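PDB 5I0F: glycoside hydrolase family 31 from Trueperella pyogenes, which degrades cycloalternan, a cyclic glucan, probably by hydrolysing its glycosidic bonds through a covalent glycosyl-enzyme intermediate in a TIM-barrel active site. Local coordinates for residues L391-D395 with D396-P400; V416-P419 with D420-Y424; R452-V456 with E457-I461; T3-P6 with R7-H11; Q307-V310 with M311-M314. One frame throughout, in Å; residues are numbered along the deposited sequence.

Contact 1 (L391-D395 with D396-P400). With CA (calcium ion), chain I.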
loop_
_atom_site.group_PDB
_atom_site.type_symbol
_atom_site.label_atom_id
_atom_site.label_comp_id
_atom_site.label_asym_id
_atom_site.label_seq_id
_atom_site.Cartn_x
_atom_site.Cartn_y
_atom_site.Cartn_z
ATOM N N LEU A 391 8.129 13.026 -0.560
ATOM C CA LEU A 391 9.539 13.072 -0.189
ATOM C C LEU A 391 10.212 14.242 -0.910
ATOM O O LEU A 391 9.800 14.635 -2.000
ATOM C CB LEU A 391 10.278 11.784 -0.540
ATOM C CG LEU A 391 9.876 10.523 0.259
ATOM C CD1 LEU A 391 10.502 9.273 -0.337
ATOM C CD2 LEU A 391 10.266 10.660 1.728
ATOM N N GLN A 392 11.265 14.775 -0.297
ATOM C CA GLN A 392 12.015 15.879 -0.878
ATOM C C GLN A 392 13.457 15.412 -0.902
ATOM O O GLN A 392 14.085 15.296 0.170
ATOM C CB GLN A 392 11.875 17.134 -0.029
ATOM C CG GLN A 392 12.622 18.344 -0.584
ATOM C CD GLN A 392 11.909 19.020 -1.748
ATOM O OE1 GLN A 392 10.734 19.366 -1.650
ATOM N NE2 GLN A 392 12.629 19.246 -2.832
ATOM N N LYS A 393 13.967 15.124 -2.094
ATOM C CA LYS A 393 15.343 14.652 -2.231
ATOM C C LYS A 393 16.326 15.648 -1.617
ATOM O O LYS A 393 16.088 16.850 -1.628
ATOM C CB LYS A 393 15.728 14.436 -3.686
ATOM C CG LYS A 393 15.055 13.280 -4.405
ATOM C CD LYS A 393 15.478 13.276 -5.869
ATOM C CE LYS A 393 15.151 11.953 -6.556
ATOM N NZ LYS A 393 15.660 11.873 -7.953
ATOM N N THR A 394 17.434 15.121 -1.110
ATOM C CA THR A 394 18.536 15.920 -0.609
ATOM C C THR A 394 19.895 15.438 -1.167
ATOM O O THR A 394 20.895 15.544 -0.480
ATOM C CB THR A 394 18.599 15.850 0.932
ATOM O OG1 THR A 394 18.792 14.488 1.328
ATOM C CG2 THR A 394 17.318 16.366 1.555
ATOM N N ASP A 395 19.946 14.935 -2.395
ATOM C CA ASP A 395 21.240 14.525 -3.006
ATOM C C ASP A 395 22.176 15.747 -3.026
ATOM O O ASP A 395 21.740 16.882 -3.266
ATOM C CB ASP A 395 21.126 14.024 -4.468
ATOM C CG ASP A 395 19.982 13.012 -4.721
ATOM O OD1 ASP A 395 19.092 12.807 -3.862
ATOM O OD2 ASP A 395 19.977 12.428 -5.836
ATOM N N ASP A 396 23.460 15.513 -2.786
ATOM C CA ASP A 396 24.484 16.557 -2.971
ATOM C C ASP A 396 24.591 17.143 -4.411
ATOM O O ASP A 396 25.112 18.256 -4.578
ATOM C CB ASP A 396 25.860 16.053 -2.494
ATOM C CG ASP A 396 26.268 14.725 -3.129
ATOM O OD1 ASP A 396 25.633 14.281 -4.111
ATOM O OD2 ASP A 396 27.234 14.102 -2.644
ATOM N N ASP A 397 24.105 16.406 -5.428
ATOM C CA ASP A 397 24.142 16.857 -6.844
ATOM C C ASP A 397 22.831 17.445 -7.393
ATOM O O ASP A 397 22.649 17.547 -8.605
ATOM C CB ASP A 397 24.630 15.719 -7.759
ATOM C CG ASP A 397 23.666 14.542 -7.822
ATOM O OD1 ASP A 397 22.681 14.488 -7.044
ATOM O OD2 ASP A 397 23.920 13.646 -8.655
ATOM N N LEU A 398 21.920 17.828 -6.507
ATOM C CA LEU A 398 20.728 18.564 -6.904
ATOM C C LEU A 398 21.138 19.958 -7.336
ATOM O O LEU A 398 22.114 20.508 -6.811
ATOM C CB LEU A 398 19.754 18.694 -5.726
ATOM C CG LEU A 398 19.140 17.396 -5.203
ATOM C CD1 LEU A 398 18.326 17.683 -3.950
ATOM C CD2 LEU A 398 18.290 16.751 -6.274
ATOM N N GLY A 399 20.370 20.535 -8.257
ATOM C CA GLY A 399 20.541 21.916 -8.675
ATOM C C GLY A 399 20.046 22.889 -7.613
ATOM O O GLY A 399 19.440 22.460 -6.626
ATOM N N PRO A 400 20.288 24.207 -7.810
ATOM C CA PRO A 400 19.948 25.207 -6.786
ATOM C C PRO A 400 18.478 25.307 -6.414
ATOM O O PRO A 400 18.177 25.567 -5.258
ATOM C CB PRO A 400 20.407 26.546 -7.397
ATOM C CG PRO A 400 21.351 26.191 -8.486
ATOM C CD PRO A 400 21.018 24.799 -8.951
HETATM CA CA CA I . 27.485 12.602 -5.048
HETATM O O HOH W 1 26.201 12.867 -6.992
#

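Contact 2 (V416-P419 with D420-Y424)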
loop_
_atom_site.group_PDB
_atom_site.type_symbol
_atom_site.label_atom_id
_atom_site.label_comp_id
_atom_site.label_asym_id
_atom_site.label_seq_id
_atom_site.Cartn_x
_atom_site.Cartn_y
_atom_site.Cartn_z
ATOM N N VAL A 416 8.518 15.869 8.943
ATOM C CA VAL A 416 8.575 14.815 9.984
ATOM C C VAL A 416 9.946 14.897 10.697
ATOM O O VAL A 416 10.975 15.062 10.041
ATOM C CB VAL A 416 8.324 13.408 9.415
ATOM C CG1 VAL A 416 8.337 12.357 10.525
ATOM C CG2 VAL A 416 6.972 13.379 8.694
ATOM N N LYS A 417 9.947 14.810 12.028
ATOM C CA LYS A 417 11.175 14.961 12.813
ATOM C C LYS A 417 11.613 13.704 13.542
ATOM O O LYS A 417 10.798 12.897 13.923
ATOM C CB LYS A 417 10.993 16.118 13.791
ATOM C CG LYS A 417 10.997 17.432 13.041
ATOM C CD LYS A 417 10.598 18.628 13.874
ATOM C CE LYS A 417 10.352 19.804 12.948
ATOM N NZ LYS A 417 10.551 21.063 13.678
ATOM N N GLU A 418 12.922 13.548 13.715
ATOM C CA GLU A 418 13.479 12.552 14.637
ATOM C C GLU A 418 13.192 13.030 16.095
ATOM O O GLU A 418 12.895 14.232 16.332
ATOM C CB GLU A 418 15.010 12.354 14.424
ATOM C CG GLU A 418 15.551 12.153 12.996
ATOM C CD GLU A 418 15.516 10.734 12.398
ATOM O OE1 GLU A 418 15.018 9.781 13.040
ATOM O OE2 GLU A 418 16.001 10.588 11.207
ATOM N N PRO A 419 13.304 12.115 17.087
ATOM C CA PRO A 419 13.072 12.551 18.478
ATOM C C PRO A 419 13.897 13.759 18.934
ATOM O O PRO A 419 13.372 14.557 19.691
ATOM C CB PRO A 419 13.356 11.296 19.320
ATOM C CG PRO A 419 13.890 10.279 18.383
ATOM C CD PRO A 419 13.504 10.662 16.992
ATOM N N ASP A 420 15.118 13.951 18.421
ATOM C CA ASP A 420 15.927 15.156 18.748
ATOM C C ASP A 420 15.558 16.470 18.036
ATOM O O ASP A 420 16.256 17.461 18.205
ATOM C CB ASP A 420 17.429 14.884 18.545
ATOM C CG ASP A 420 17.843 14.783 17.077
ATOM O OD1 ASP A 420 16.986 14.843 16.149
ATOM O OD2 ASP A 420 19.060 14.615 16.856
ATOM N N GLY A 421 14.505 16.478 17.217
ATOM C CA GLY A 421 14.034 17.708 16.563
ATOM C C GLY A 421 14.582 17.957 15.171
ATOM O O GLY A 421 14.108 18.857 14.485
ATOM N N THR A 422 15.576 17.178 14.740
ATOM C CA THR A 422 16.181 17.372 13.437
ATOM C C THR A 422 15.292 16.640 12.424
ATOM O O THR A 422 14.482 15.803 12.820
ATOM C CB THR A 422 17.623 16.842 13.389
ATOM O OG1 THR A 422 17.636 15.430 13.627
ATOM C CG2 THR A 422 18.480 17.538 14.444
ATOM N N PRO A 423 15.427 16.953 11.129
ATOM C CA PRO A 423 14.483 16.338 10.189
ATOM C C PRO A 423 14.681 14.835 10.007
ATOM O O PRO A 423 15.821 14.356 9.927
ATOM C CB PRO A 423 14.763 17.073 8.878
ATOM C CG PRO A 423 15.411 18.371 9.294
ATOM C CD PRO A 423 16.256 17.985 10.463
ATOM N N TYR A 424 13.569 14.105 9.889
ATOM C CA TYR A 424 13.619 12.687 9.552
ATOM C C TYR A 424 14.285 12.537 8.191
ATOM O O TYR A 424 13.924 13.241 7.243
ATOM C CB TYR A 424 12.205 12.059 9.538
ATOM C CG TYR A 424 12.163 10.607 9.028
ATOM C CD1 TYR A 424 12.742 9.568 9.758
ATOM C CD2 TYR A 424 11.546 10.286 7.799
ATOM C CE1 TYR A 424 12.700 8.240 9.306
ATOM C CE2 TYR A 424 11.505 8.973 7.328
ATOM C CZ TYR A 424 12.083 7.954 8.078
ATOM O OH TYR A 424 12.057 6.665 7.604
HETATM O O HOH W 2 11.751 14.895 7.220
HETATM O O HOH W 3 12.827 21.233 15.505
#

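Contact 3 (R452-V456 with E457-I461)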
loop_
_atom_site.group_PDB
_atom_site.type_symbol
_atom_site.label_atom_id
_atom_site.label_comp_id
_atom_site.label_asym_id
_atom_site.label_seq_id
_atom_site.Cartn_x
_atom_site.Cartn_y
_atom_site.Cartn_z
ATOM N N ARG A 452 2.615 23.023 -5.644
ATOM C CA ARG A 452 2.010 22.389 -6.836
ATOM C C ARG A 452 0.757 23.050 -7.362
ATOM O O ARG A 452 0.198 22.568 -8.360
ATOM C CB ARG A 452 1.605 20.927 -6.519
ATOM C CG ARG A 452 2.759 19.986 -6.393
ATOM C CD ARG A 452 3.262 19.838 -4.966
ATOM N NE ARG A 452 4.445 19.012 -5.053
ATOM C CZ ARG A 452 5.512 19.069 -4.273
ATOM N NH1 ARG A 452 5.597 19.908 -3.233
ATOM N NH2 ARG A 452 6.513 18.253 -4.543
ATOM N N ARG A 453 0.283 24.107 -6.700
ATOM C CA ARG A 453 -1.022 24.680 -7.015
ATOM C C ARG A 453 -1.099 25.150 -8.461
ATOM O O ARG A 453 -2.118 24.942 -9.128
ATOM C CB ARG A 453 -1.370 25.835 -6.050
ATOM C CG ARG A 453 -2.697 26.543 -6.352
ATOM C CD ARG A 453 -3.042 27.577 -5.283
ATOM N NE ARG A 453 -3.378 26.910 -4.035
ATOM C CZ ARG A 453 -4.534 26.315 -3.766
ATOM N NH1 ARG A 453 -5.524 26.284 -4.655
ATOM N NH2 ARG A 453 -4.696 25.714 -2.594
ATOM N N TYR A 454 -0.021 25.752 -8.954
ATOM C CA TYR A 454 0.002 26.254 -10.361
ATOM C C TYR A 454 -0.238 25.153 -11.409
ATOM O O TYR A 454 -0.777 25.437 -12.479
ATOM C CB TYR A 454 1.285 27.013 -10.684
ATOM C CG TYR A 454 2.420 26.134 -11.141
ATOM C CD1 TYR A 454 3.271 25.512 -10.226
ATOM C CD2 TYR A 454 2.645 25.910 -12.497
ATOM C CE1 TYR A 454 4.309 24.714 -10.657
ATOM C CE2 TYR A 454 3.670 25.099 -12.929
ATOM C CZ TYR A 454 4.494 24.500 -12.003
ATOM O OH TYR A 454 5.516 23.705 -12.456
ATOM N N LEU A 455 0.143 23.916 -11.097
ATOM C CA LEU A 455 -0.111 22.775 -12.000
ATOM C C LEU A 455 -1.602 22.604 -12.255
ATOM O O LEU A 455 -2.007 22.304 -13.370
ATOM C CB LEU A 455 0.435 21.462 -11.417
ATOM C CG LEU A 455 1.944 21.430 -11.216
ATOM C CD1 LEU A 455 2.300 20.194 -10.402
ATOM C CD2 LEU A 455 2.677 21.471 -12.565
ATOM N N VAL A 456 -2.399 22.784 -11.204
ATOM C CA VAL A 456 -3.840 22.652 -11.276
ATOM C C VAL A 456 -4.468 23.968 -11.777
ATOM O O VAL A 456 -5.279 23.941 -12.693
ATOM C CB VAL A 456 -4.446 22.230 -9.929
ATOM C CG1 VAL A 456 -5.928 22.021 -10.070
ATOM C CG2 VAL A 456 -3.833 20.910 -9.443
ATOM N N GLU A 457 -4.098 25.100 -11.190
ATOM C CA GLU A 457 -4.780 26.369 -11.486
ATOM C C GLU A 457 -4.376 26.984 -12.817
ATOM O O GLU A 457 -5.229 27.558 -13.484
ATOM C CB GLU A 457 -4.599 27.384 -10.350
ATOM C CG GLU A 457 -5.303 26.944 -9.085
ATOM C CD GLU A 457 -5.358 28.006 -8.013
ATOM O OE1 GLU A 457 -4.671 29.064 -8.122
ATOM O OE2 GLU A 457 -6.088 27.760 -7.042
ATOM N N ASP A 458 -3.096 26.873 -13.186
ATOM C CA ASP A 458 -2.556 27.493 -14.395
ATOM C C ASP A 458 -2.460 26.475 -15.540
ATOM O O ASP A 458 -2.956 26.754 -16.618
ATOM C CB ASP A 458 -1.214 28.209 -14.112
ATOM C CG ASP A 458 -1.331 29.265 -13.000
ATOM O OD1 ASP A 458 -2.470 29.741 -12.785
ATOM O OD2 ASP A 458 -0.322 29.633 -12.328
ATOM N N LEU A 459 -1.865 25.312 -15.314
ATOM C CA LEU A 459 -1.743 24.294 -16.372
ATOM C C LEU A 459 -2.992 23.413 -16.583
ATOM O O LEU A 459 -3.139 22.804 -17.645
ATOM C CB LEU A 459 -0.512 23.430 -16.129
ATOM C CG LEU A 459 0.825 24.159 -16.227
ATOM C CD1 LEU A 459 1.972 23.159 -16.060
ATOM C CD2 LEU A 459 0.970 24.909 -17.534
ATOM N N ASP A 460 -3.878 23.370 -15.586
ATOM C CA ASP A 460 -5.196 22.738 -15.675
ATOM C C ASP A 460 -5.146 21.201 -15.635
ATOM O O ASP A 460 -5.996 20.551 -16.215
ATOM C CB ASP A 460 -5.979 23.255 -16.899
ATOM C CG ASP A 460 -7.495 23.058 -16.778
ATOM O OD1 ASP A 460 -8.045 23.110 -15.648
ATOM O OD2 ASP A 460 -8.137 22.854 -17.837
ATOM N N ILE A 461 -4.187 20.618 -14.916
ATOM C CA ILE A 461 -4.209 19.172 -14.726
ATOM C C ILE A 461 -5.406 18.740 -13.870
ATOM O O ILE A 461 -6.016 19.543 -13.150
ATOM C CB ILE A 461 -2.903 18.595 -14.143
ATOM C CG1 ILE A 461 -2.706 18.961 -12.696
ATOM C CG2 ILE A 461 -1.683 18.996 -14.967
ATOM C CD1 ILE A 461 -1.642 18.111 -12.051
HETATM O O HOH W 4 -7.461 25.096 -13.913
#

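Contact 4 (T3-P6 with R7-H11)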
loop_
_atom_site.group_PDB
_atom_site.type_symbol
_atom_site.label_atom_id
_atom_site.label_comp_id
_atom_site.label_asym_id
_atom_site.label_seq_id
_atom_site.Cartn_x
_atom_site.Cartn_y
_atom_site.Cartn_z
ATOM N N THR A 3 27.636 2.275 17.540
ATOM C CA THR A 3 26.223 2.572 17.377
ATOM C C THR A 3 25.373 1.442 17.953
ATOM O O THR A 3 25.534 0.271 17.600
ATOM C CB THR A 3 25.874 2.786 15.886
ATOM O OG1 THR A 3 26.653 3.868 15.382
ATOM C CG2 THR A 3 24.394 3.119 15.684
ATOM N N HIS A 4 24.474 1.815 18.848
ATOM C CA HIS A 4 23.438 0.923 19.323
ATOM C C HIS A 4 22.146 1.712 19.391
ATOM O O HIS A 4 22.101 2.767 19.993
ATOM C CB HIS A 4 23.775 0.362 20.694
ATOM C CG HIS A 4 22.682 -0.470 21.284
ATOM N ND1 HIS A 4 22.442 -1.765 20.890
ATOM C CD2 HIS A 4 21.751 -0.182 22.222
ATOM C CE1 HIS A 4 21.432 -2.254 21.584
ATOM N NE2 HIS A 4 20.994 -1.312 22.399
ATOM N N ARG A 5 21.118 1.204 18.716
ATOM C CA ARG A 5 19.764 1.760 18.781
ATOM C C ARG A 5 18.871 0.604 19.196
ATOM O O ARG A 5 18.717 -0.337 18.431
ATOM C CB ARG A 5 19.310 2.240 17.403
ATOM C CG ARG A 5 20.046 3.456 16.852
ATOM C CD ARG A 5 19.510 3.821 15.467
ATOM N NE ARG A 5 19.834 2.801 14.468
ATOM C CZ ARG A 5 19.539 2.874 13.167
ATOM N NH1 ARG A 5 18.897 3.925 12.665
ATOM N NH2 ARG A 5 19.903 1.883 12.354
ATOM N N PRO A 6 18.291 0.648 20.403
ATOM C CA PRO A 6 17.517 -0.490 20.907
ATOM C C PRO A 6 16.461 -1.041 19.932
ATOM O O PRO A 6 16.246 -2.238 19.878
ATOM C CB PRO A 6 16.825 0.099 22.141
ATOM C CG PRO A 6 17.746 1.148 22.619
ATOM C CD PRO A 6 18.310 1.764 21.378
ATOM N N ARG A 7 15.814 -0.165 19.177
ATOM C CA ARG A 7 14.797 -0.591 18.201
ATOM C C ARG A 7 15.318 -0.731 16.779
ATOM O O ARG A 7 14.583 -1.178 15.896
ATOM C CB ARG A 7 13.604 0.359 18.233
ATOM C CG ARG A 7 12.768 0.268 19.502
ATOM C CD ARG A 7 11.704 1.361 19.537
ATOM N NE ARG A 7 12.230 2.492 20.290
ATOM C CZ ARG A 7 12.693 3.644 19.803
ATOM N NH1 ARG A 7 12.689 3.912 18.507
ATOM N NH2 ARG A 7 13.158 4.552 20.648
ATOM N N GLY A 8 16.573 -0.351 16.549
ATOM C CA GLY A 8 17.202 -0.493 15.257
ATOM C C GLY A 8 16.687 0.482 14.213
ATOM O O GLY A 8 16.259 1.590 14.528
ATOM N N ILE A 9 16.740 0.045 12.960
ATOM C CA ILE A 9 16.321 0.872 11.825
ATOM C C ILE A 9 14.783 0.981 11.802
ATOM O O ILE A 9 14.228 1.957 11.274
ATOM C CB ILE A 9 16.887 0.314 10.498
ATOM C CG1 ILE A 9 16.692 1.306 9.333
ATOM C CG2 ILE A 9 16.301 -1.051 10.170
ATOM C CD1 ILE A 9 17.419 0.869 8.068
ATOM N N GLU A 10 14.124 -0.018 12.383
ATOM C CA GLU A 10 12.649 -0.048 12.553
ATOM C C GLU A 10 11.929 -0.304 11.221
ATOM O O GLU A 10 10.830 0.198 10.970
ATOM C CB GLU A 10 12.107 1.171 13.314
ATOM C CG GLU A 10 12.730 1.285 14.704
ATOM C CD GLU A 10 12.219 2.465 15.513
ATOM O OE1 GLU A 10 11.120 2.365 16.115
ATOM O OE2 GLU A 10 12.907 3.508 15.552
ATOM N N HIS A 11 12.570 -1.097 10.376
ATOM C CA HIS A 11 11.894 -1.783 9.258
ATOM C C HIS A 11 10.868 -2.712 9.955
ATOM O O HIS A 11 11.228 -3.414 10.876
ATOM C CB HIS A 11 12.958 -2.540 8.448
ATOM C CG HIS A 11 12.456 -3.247 7.224
ATOM N ND1 HIS A 11 11.479 -4.204 7.278
ATOM C CD2 HIS A 11 12.890 -3.237 5.941
ATOM C CE1 HIS A 11 11.249 -4.685 6.066
ATOM N NE2 HIS A 11 12.108 -4.122 5.235
#

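Contact 5 (Q307-V310 with M311-M314)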
loop_
_atom_site.group_PDB
_atom_site.type_symbol
_atom_site.label_atom_id
_atom_site.label_comp_id
_atom_site.label_asym_id
_atom_site.label_seq_id
_atom_site.Cartn_x
_atom_site.Cartn_y
_atom_site.Cartn_z
ATOM N N GLN A 307 6.886 15.357 -24.187
ATOM C CA GLN A 307 5.587 15.714 -24.753
ATOM C C GLN A 307 5.342 14.935 -26.039
ATOM O O GLN A 307 4.217 14.459 -26.305
ATOM C CB GLN A 307 5.539 17.233 -24.985
ATOM C CG GLN A 307 4.154 17.796 -25.277
ATOM C CD GLN A 307 4.120 19.321 -25.214
ATOM O OE1 GLN A 307 4.868 19.954 -24.430
ATOM N NE2 GLN A 307 3.234 19.922 -26.013
ATOM N N SER A 308 6.403 14.789 -26.832
ATOM C CA SER A 308 6.347 13.982 -28.039
ATOM C C SER A 308 5.956 12.531 -27.769
ATOM O O SER A 308 5.109 11.971 -28.476
ATOM C CB SER A 308 7.701 14.017 -28.764
ATOM O OG SER A 308 7.609 13.340 -29.989
ATOM N N LEU A 309 6.567 11.913 -26.760
ATOM C CA LEU A 309 6.239 10.510 -26.450
ATOM C C LEU A 309 4.798 10.325 -25.960
ATOM O O LEU A 309 4.148 9.347 -26.318
ATOM C CB LEU A 309 7.232 9.916 -25.464
ATOM C CG LEU A 309 8.617 9.683 -26.057
ATOM C CD1 LEU A 309 9.660 9.557 -24.948
ATOM C CD2 LEU A 309 8.627 8.461 -26.973
ATOM N N VAL A 310 4.294 11.268 -25.163
ATOM C CA VAL A 310 2.917 11.192 -24.667
ATOM C C VAL A 310 1.946 11.308 -25.844
ATOM O O VAL A 310 1.042 10.462 -26.021
ATOM C CB VAL A 310 2.604 12.263 -23.600
ATOM C CG1 VAL A 310 1.117 12.284 -23.283
ATOM C CG2 VAL A 310 3.416 12.020 -22.331
ATOM N N MET A 311 2.154 12.328 -26.658
ATOM C CA MET A 311 1.236 12.606 -27.743
ATOM C C MET A 311 1.252 11.512 -28.806
ATOM O O MET A 311 0.209 11.228 -29.378
ATOM C CB MET A 311 1.531 13.975 -28.346
ATOM C CG MET A 311 1.248 15.113 -27.389
ATOM S SD MET A 311 -0.451 15.183 -26.775
ATOM C CE MET A 311 -1.329 15.706 -28.240
ATOM N N GLU A 312 2.411 10.894 -29.049
ATOM C CA GLU A 312 2.505 9.750 -29.972
ATOM C C GLU A 312 1.543 8.613 -29.558
ATOM O O GLU A 312 0.848 8.018 -30.405
ATOM C CB GLU A 312 3.956 9.225 -30.066
ATOM C CG GLU A 312 4.111 7.878 -30.791
ATOM C CD GLU A 312 5.536 7.326 -30.819
ATOM O OE1 GLU A 312 6.380 7.718 -29.977
ATOM O OE2 GLU A 312 5.815 6.458 -31.695
ATOM N N GLN A 313 1.516 8.312 -28.266
ATOM C CA GLN A 313 0.649 7.275 -27.752
ATOM C C GLN A 313 -0.830 7.657 -27.769
ATOM O O GLN A 313 -1.662 6.821 -28.117
ATOM C CB GLN A 313 1.098 6.851 -26.359
ATOM C CG GLN A 313 2.515 6.248 -26.356
ATOM C CD GLN A 313 2.699 5.092 -27.308
ATOM O OE1 GLN A 313 1.781 4.295 -27.572
ATOM N NE2 GLN A 313 3.894 5.005 -27.867
ATOM N N MET A 314 -1.136 8.925 -27.471
ATOM C CA MET A 314 -2.520 9.404 -27.557
ATOM C C MET A 314 -3.002 9.380 -29.018
ATOM O O MET A 314 -4.122 8.954 -29.294
ATOM C CB MET A 314 -2.675 10.794 -26.946
ATOM C CG MET A 314 -2.289 10.891 -25.467
ATOM S SD MET A 314 -3.256 9.811 -24.406
ATOM C CE MET A 314 -2.206 8.371 -24.328
HETATM O O HOH W 5 7.297 10.388 -30.394
HETATM O O HOH W 6 5.743 7.051 -27.199
#

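Contact 1 (L391-D395 with D396-P400)
This is a local turn contact at the protein surface, in the loop that joins barrel strand 383-388 to helix 400-412. The side chain of L398 folds back over the backbone that leads into the turn. Its CD1 comes within 3.3 Å of K393 O, and its CG lies 3.3 Å from D395 O. CG of L398 is anti to its own carbonyl carbon (chi1 -65°), which turns the branched end toward residues 393-395. L398 also touches L403 of helix 400-412. The backbone from D395 to L398 makes a type I beta turn. Its closing bond, L398 N to D395 O, is weak at 3.4 Å. Three aspartates in a row carry the turn. D395 and D397 run side by side with nearly coplanar carboxylates. OD2 of D395 is 3.6 Å from OD1 of D397, so the like charges would probably repel each other. The CB of D396 points away from 391-395. Its carboxylate grips a calcium ion with both oxygens, OD1 at 2.7 Å and OD2 at 2.8 Å from the metal, and water 1 is a further ligand. The calcium would be expected to offset part of the local negative charge. G399 is at the N-cap position of helix 400-412, and its N bonds to E336. K393 reaches away from the turn, and its NZ bonds to E335 O, with a bound glucose about 5 Å from the side chain.

Contact 2 (V416-P419 with D420-Y424)
D420 OD1 packs on CB of E418 across the turn, 3.6 Å away, while it takes two bonds from a single residue, T422. The hydroxyl OG1 of T422 donates to it at 2.7 Å, from the syn side and close to the carboxylate plane. The backbone N of T422 donates to the same oxygen from above that plane, which makes an Asx turn. OG1 of T422 sits between its backbone N and carbonyl carbon (chi1 62°), where it can face D420. The chain reverses here through a type I beta turn from E418 to G421, closed by G421 N to E418 O at 2.9 Å. G421, the last residue of the turn, has positive phi (94°). Outside the turn the loop is held by two more backbone bonds, E418 N to T422 O and Y424 N to V416 O, the latter 2.8 Å long. They flank a single beta bridge between K417 and P423. CG1 of V416 lies beside CB of Y424. E418 bends at chi2 (-84°), which brings its carboxylate to the Y424 ring. OE1 lies in plane at the ring edge, and OE2 of E418 is 3.7 Å from CD1 of Y424. OE1 also forms a salt bridge with R427. Water 3 joins K417 NZ to G421 O. The double grip on OD1 probably limits rotation of the D420 carboxylate, and the R427 pairing probably stabilises the charge of E418.

Contact 3 (R452-V456 with E457-I461)
R453 and E457 meet one helical turn apart in a salt bridge. NH1 of R453 donates to OE2 of E457 at 2.9 Å. The oxygen lies near the guanidinium plane, but the arginine N-H comes from above the carboxylate plane, and the two planes are 62° apart. The aliphatic part of R453 also packs on the acid, with its CG 3.5 Å from CD of E457. With CG anti to the backbone N (chi1 177°) and a bend at chi3, R453 carries its head group across E457. On the buried side L455 CD2 touches CD1 of L459 at 3.9 Å, and CB of L455 meets CD1 of I461. V456 crosses I461 at about a right angle. The backbone sets these positions. Y454 O accepts from both D458 N and L459 N, at 2.8 and 3.0 Å. I461 N then bonds to L455 O at 3.2 Å, after D460 has left the helix with positive phi. Further out, E450 pairs with R453 NE, and R355 pairs with both E457 and D458. L459 and I461 pack on I374 of helix 370-379, while V456 packs on L504 of helix 485-506. Residues 457-461 leave helix 453-457 and lead to barrel strand 463-466. The chained charges of E450, R453, E457 and R355 probably neutralise one another, whereas the apolar contacts lie on the buried side toward helices 370-379 and 485-506.

Contact 4 (T3-P6 with R7-H11)
R5 O accepts the backbone N of G8 at 2.9 Å, the bond that closes this turn. The bond is bent (N-H...O 140°), and the donor approaches from well above the carbonyl plane. The residues from R5 to G8 form a type I beta turn with P6 and R7 at its two central positions. The side chain of R5 then folds over the backbone that leaves the turn. It bends at chi3 (-67°), which brings its guanidinium against the backbone of G8 and I9. G8 O sits over the centre of one guanidinium face, 3.7 Å above its plane. I9 N lies over the same face, offset toward the rim, and CB of I9 is 3.9 Å from NH2 of R5. These are van der Waals contacts over the face rather than hydrogen bonds. NE and NH2 of R5 are hydrogen-bonded elsewhere, NE in a salt bridge with D18. NH1 of R7 forms a salt bridge with E10 OE2 at 3.0 Å, and NH2 of R7 pairs with D476. E10 OE2 in turn pairs with R427. R7 and E10 therefore tie this loop to residues of the TIM-barrel domain. I9 touches L72 of helix 66-72. The type I turn belongs to the surface loop between strands 2-3 and 20-21 of the N-terminal beta sheet.

Contact 5 (Q307-V310 with M311-M314)
Chi1 of E312 is trans (169°) and its chain runs out extended, which lays its carboxylate alongside L309. CD2 of L309 lies 3.8 Å from OE1 of E312. That oxygen is also served by two waters. Water 5 donates to it and is hydrogen-bonded to S308 OG. Water 6 donates to E312 OE1 and to L309 O, 2.9 Å each, and accepts from Q313 NE2 at 2.8 Å. The waters thus link the polar side of one helical turn. CG of M311, set beside the backbone N by chi1 -66°, lies 3.2 Å from Q307 O. On the inner side V310 CG1 meets CG of M314 at 4.3 Å. The backbone bonds are those of an alpha helix, from M311, E312 and M314 to the residue four earlier, each 3.0 Å; Q313 N to L309 O is weak. Q313 OE1 bonds to W607. The segments belong to helix 307-320, the crossover of the beta-alpha-beta unit between strands 297-300 and 326-329. V310 and M314 pack on I329 and V327 of strand 326-329, while Q307, M311 and M314 rest against helix 370-379.

How the contacts relate
All five contacts are local, and none touches another. Contacts 1, 2, 3 and 5 belong to the TIM-barrel domain; contact 4 lies near the N-terminus. Contacts 1 and 4 are surface turns with charged side chains, next to calcium in the first and salt-bridged in the second. Contact 2 is partly buried and held by backbone and Asx-turn bonds. Contact 5 is helix throughout and contact 3 is a helix end; both turn apolar faces inward and pack on helix 370-379. R427 pairs with E418 of contact 2 and E10 of contact 4, whose centres are 15 Å apart. Contacts 4 and 5 lie farthest apart, with centres 47 Å from each other.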